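Uncharacterized conserved protein YjbQ/UPF0047 family, ortholog yugU B.subtilis (Clostridium acetobutylicum, PDB 1VMH) is of unknown function, a member of the UPF0047 (YjbQ-like) family that forms a three-chain assembly and holds a sodium ion in this crystal. Local coordinates at residues L21-D26 against I126-F131. Residues are numbered along the deposited sequence; the frame is centred on the assembly and turned at random.
Sequences LKTSND and IYFTEF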
ATOM      1  N   LEU A  21       8.863 -13.717  14.775  1.00 17.75           N
ATOM      2  CA  LEU A  21       9.966 -12.753  14.776  1.00 19.94           C
ATOM      3  C   LEU A  21      10.007 -12.084  16.112  1.00 20.89           C
ATOM      4  O   LEU A  21       8.959 -11.682  16.610  1.00 24.92           O
ATOM      5  CB  LEU A  21       9.713 -11.649  13.741  1.00 21.16           C
ATOM      6  CG  LEU A  21       9.372 -12.058  12.320  1.00 23.05           C
ATOM      7  CD1 LEU A  21       9.142 -10.828  11.449  1.00 20.13           C
ATOM      8  CD2 LEU A  21      10.503 -12.934  11.745  1.00 25.09           C
ATOM      9  N   LYS A  22      11.204 -11.936  16.684  1.00 20.36           N
ATOM     10  CA  LYS A  22      11.410 -11.168  17.888  1.00 22.01           C
ATOM     11  C   LYS A  22      12.052  -9.859  17.463  1.00 23.41           C
ATOM     12  O   LYS A  22      13.136  -9.861  16.877  1.00 27.92           O
ATOM     13  CB  LYS A  22      12.351 -11.926  18.841  1.00 19.55           C
ATOM     14  N   THR A  23      11.346  -8.747  17.656  1.00 18.90           N
ATOM     15  CA  THR A  23      11.883  -7.434  17.322  1.00 18.31           C
ATOM     16  C   THR A  23      12.612  -6.893  18.546  1.00 19.55           C
ATOM     17  O   THR A  23      12.283  -7.251  19.682  1.00 20.35           O
ATOM     18  CB  THR A  23      10.779  -6.467  16.809  1.00 16.74           C
ATOM     19  OG1 THR A  23       9.836  -6.167  17.842  1.00 16.80           O
ATOM     20  CG2 THR A  23      10.058  -7.132  15.618  1.00 21.58           C
ATOM     21  N   SER A  24      13.584  -6.020  18.309  1.00 21.52           N
ATOM     22  CA  SER A  24      14.513  -5.616  19.371  1.00 20.91           C
ATOM     23  C   SER A  24      14.641  -4.102  19.650  1.00 22.56           C
ATOM     24  O   SER A  24      15.254  -3.706  20.634  1.00 23.80           O
ATOM     25  CB  SER A  24      15.896  -6.245  19.125  1.00 22.66           C
ATOM     26  OG  SER A  24      16.400  -5.888  17.864  1.00 26.68           O
ATOM     27  N   ASN A  25      14.055  -3.262  18.804  1.00 22.65           N
ATOM     28  CA  ASN A  25      14.026  -1.804  19.020  1.00 22.51           C
ATOM     29  C   ASN A  25      12.596  -1.298  18.878  1.00 20.86           C
ATOM     30  O   ASN A  25      11.748  -2.009  18.328  1.00 23.26           O
ATOM     31  CB  ASN A  25      14.906  -1.111  17.980  1.00 22.13           C
ATOM     32  CG  ASN A  25      16.351  -1.610  18.010  1.00 29.41           C
ATOM     33  OD1 ASN A  25      16.884  -1.902  19.086  1.00 33.67           O
ATOM     34  ND2 ASN A  25      16.984  -1.713  16.835  1.00 35.73           N
ATOM     35  N   ASP A  26      12.320  -0.060  19.315  1.00 19.64           N
ATOM     36  CA  ASP A  26      10.965   0.466  19.163  1.00 18.12           C
ATOM     37  C   ASP A  26      10.578   0.543  17.695  1.00 16.24           C
ATOM     38  O   ASP A  26       9.464   0.180  17.360  1.00 17.37           O
ATOM     39  CB  ASP A  26      10.705   1.807  19.857  1.00 21.86           C
ATOM     40  CG  ASP A  26      11.633   2.902  19.414  1.00 26.58           C
ATOM     41  OD1 ASP A  26      12.828   2.631  19.175  1.00 29.84           O
ATOM     42  OD2 ASP A  26      11.151   4.057  19.330  1.00 39.37           O
ATOM     43  N   ILE A 126      12.221  -7.592   1.028  1.00 12.86           N
ATOM     44  CA  ILE A 126      10.920  -7.564   1.693  1.00 12.91           C
ATOM     45  C   ILE A 126      11.174  -7.394   3.170  1.00 13.95           C
ATOM     46  O   ILE A 126      11.979  -8.150   3.750  1.00 13.36           O
ATOM     47  CB  ILE A 126      10.145  -8.847   1.475  1.00 14.59           C
ATOM     48  CG1 ILE A 126       9.966  -9.176  -0.012  1.00 15.89           C
ATOM     49  CG2 ILE A 126       8.787  -8.722   2.168  1.00 14.71           C
ATOM     50  CD1 ILE A 126       9.727 -10.659  -0.279  1.00 18.55           C
ATOM     51  N   TYR A 127      10.559  -6.378   3.791  1.00 13.97           N
ATOM     52  CA  TYR A 127      10.770  -6.022   5.176  1.00 12.81           C
ATOM     53  C   TYR A 127       9.525  -6.046   6.016  1.00 11.95           C
ATOM     54  O   TYR A 127       8.477  -5.561   5.614  1.00 13.45           O
ATOM     55  CB  TYR A 127      11.297  -4.607   5.249  1.00 14.04           C
ATOM     56  CG  TYR A 127      12.727  -4.436   4.893  1.00 13.21           C
ATOM     57  CD1 TYR A 127      13.709  -4.757   5.810  1.00 14.40           C
ATOM     58  CD2 TYR A 127      13.106  -3.912   3.684  1.00 15.61           C
ATOM     59  CE1 TYR A 127      15.041  -4.576   5.522  1.00 14.16           C
ATOM     60  CE2 TYR A 127      14.434  -3.698   3.402  1.00 19.58           C
ATOM     61  CZ  TYR A 127      15.388  -4.042   4.327  1.00 16.97           C
ATOM     62  OH  TYR A 127      16.743  -3.824   4.065  1.00 19.40           O
ATOM     63  N   PHE A 128       9.633  -6.646   7.192  1.00 12.27           N
ATOM     64  CA  PHE A 128       8.711  -6.384   8.295  1.00 12.20           C
ATOM     65  C   PHE A 128       9.129  -5.060   8.953  1.00 13.82           C
ATOM     66  O   PHE A 128      10.300  -4.908   9.331  1.00 13.78           O
ATOM     67  CB  PHE A 128       8.844  -7.509   9.312  1.00 13.61           C
ATOM     68  CG  PHE A 128       7.871  -7.455  10.437  1.00 13.89           C
ATOM     69  CD1 PHE A 128       8.108  -6.695  11.535  1.00 12.52           C
ATOM     70  CD2 PHE A 128       6.695  -8.194  10.403  1.00 14.13           C
ATOM     71  CE1 PHE A 128       7.191  -6.647  12.594  1.00 14.10           C
ATOM     72  CE2 PHE A 128       5.818  -8.164  11.462  1.00 15.67           C
ATOM     73  CZ  PHE A 128       6.050  -7.388  12.529  1.00 15.10           C
ATOM     74  N   THR A 129       8.208  -4.085   9.052  1.00 13.31           N
ATOM     75  CA  THR A 129       8.491  -2.767   9.592  1.00 13.18           C
ATOM     76  C   THR A 129       7.850  -2.662  10.991  1.00 13.32           C
ATOM     77  O   THR A 129       6.632  -2.451  11.134  1.00 13.80           O
ATOM     78  CB  THR A 129       8.009  -1.604   8.670  1.00 14.04           C
ATOM     79  OG1 THR A 129       6.584  -1.660   8.521  1.00 14.30           O
ATOM     80  CG2 THR A 129       8.560  -1.826   7.247  1.00 14.85           C
ATOM     81  N   GLU A 130       8.676  -2.807  12.028  1.00 13.31           N
ATOM     82  CA  GLU A 130       8.228  -2.689  13.396  1.00 13.57           C
ATOM     83  C   GLU A 130       8.178  -1.234  13.771  1.00 13.91           C
ATOM     84  O   GLU A 130       9.190  -0.545  13.638  1.00 16.08           O
ATOM     85  CB  GLU A 130       9.194  -3.442  14.313  1.00 14.79           C
ATOM     86  CG  GLU A 130       8.942  -3.240  15.815  1.00 12.30           C
ATOM     87  CD  GLU A 130       7.641  -3.874  16.227  1.00 14.63           C
ATOM     88  OE1 GLU A 130       6.583  -3.258  16.023  1.00 15.32           O
ATOM     89  OE2 GLU A 130       7.664  -4.996  16.778  1.00 17.21           O
ATOM     90  N   PHE A 131       7.046  -0.788  14.329  1.00 14.09           N
ATOM     91  CA  PHE A 131       6.947   0.546  14.913  1.00 13.05           C
ATOM     92  C   PHE A 131       6.642   0.635  16.425  1.00 12.62           C
ATOM     93  O   PHE A 131       6.586   1.750  16.972  1.00 14.23           O
ATOM     94  CB  PHE A 131       5.965   1.393  14.119  1.00 12.72           C
ATOM     95  CG  PHE A 131       6.369   1.550  12.670  1.00 14.56           C
ATOM     96  CD1 PHE A 131       7.533   2.234  12.331  1.00 13.69           C
ATOM     97  CD2 PHE A 131       5.598   0.991  11.658  1.00 15.58           C
ATOM     98  CE1 PHE A 131       7.909   2.393  10.999  1.00 15.45           C
ATOM     99  CE2 PHE A 131       5.971   1.135  10.318  1.00 15.35           C
ATOM    100  CZ  PHE A 131       7.112   1.812   9.998  1.00 14.69           C
TER
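Phe128 and Glu130, alternate residues on the central strand of a three-stranded antiparallel sheet, reach from the same side of strand 124-130 to Leu21, near the end of strand 18-22, an outermost strand of a second, five-stranded antiparallel sheet, and to Thr23, in the loop just after it. The contact thus joins the two sheets of this YjbQ-like fold where strand 18-22 gives way to loop.

Phe128 carries the apolar half. Its CG stands anti to the backbone N (chi1 -174°), which carries the ring out toward Leu21, and one ring face receives the methyl CD1 of Leu21 in a CH-pi contact, 4.0 Å from CD1 to the ring centroid and 26° off the normal. The methyl does not sit squarely over the middle: it is displaced toward the CG-CD2 side, 3.7 Å from each of Phe128 CG and CD2. A branched aliphatic tip suits a flat aromatic surface here, while the Phe128 side chain also touches Ala59 and Cys54. Thr23 CG2 approaches the same ring obliquely, 4.2 Å from CE1 of Phe128.

Glu130 carries the polar half. Its chain leaves the backbone extended, then bends at chi2 (68°), and crosses the side chain of Thr23 at about a right angle. Glutamate suits this place because its two oxygens serve separate partners: Arg137, by a salt bridge, and the Asp132 N-H hold OE1, while Thr23 holds OE2. Threonine suits position 23 because its methyl serves the apolar side and its hydroxyl the polar one: OG1 accepts a hydrogen bond from the backbone N-H of Arg135 and donates one to the anti lone pair of Glu130 OE2 at 2.7 Å. The CG of Glu130 lies 3.8 Å from Asp26 O.

Past the strand, the ring of Phe131 packs on helix 96-105, while its backbone meets the loop, its carbonyl carbon 3.0 Å from Asp26 O.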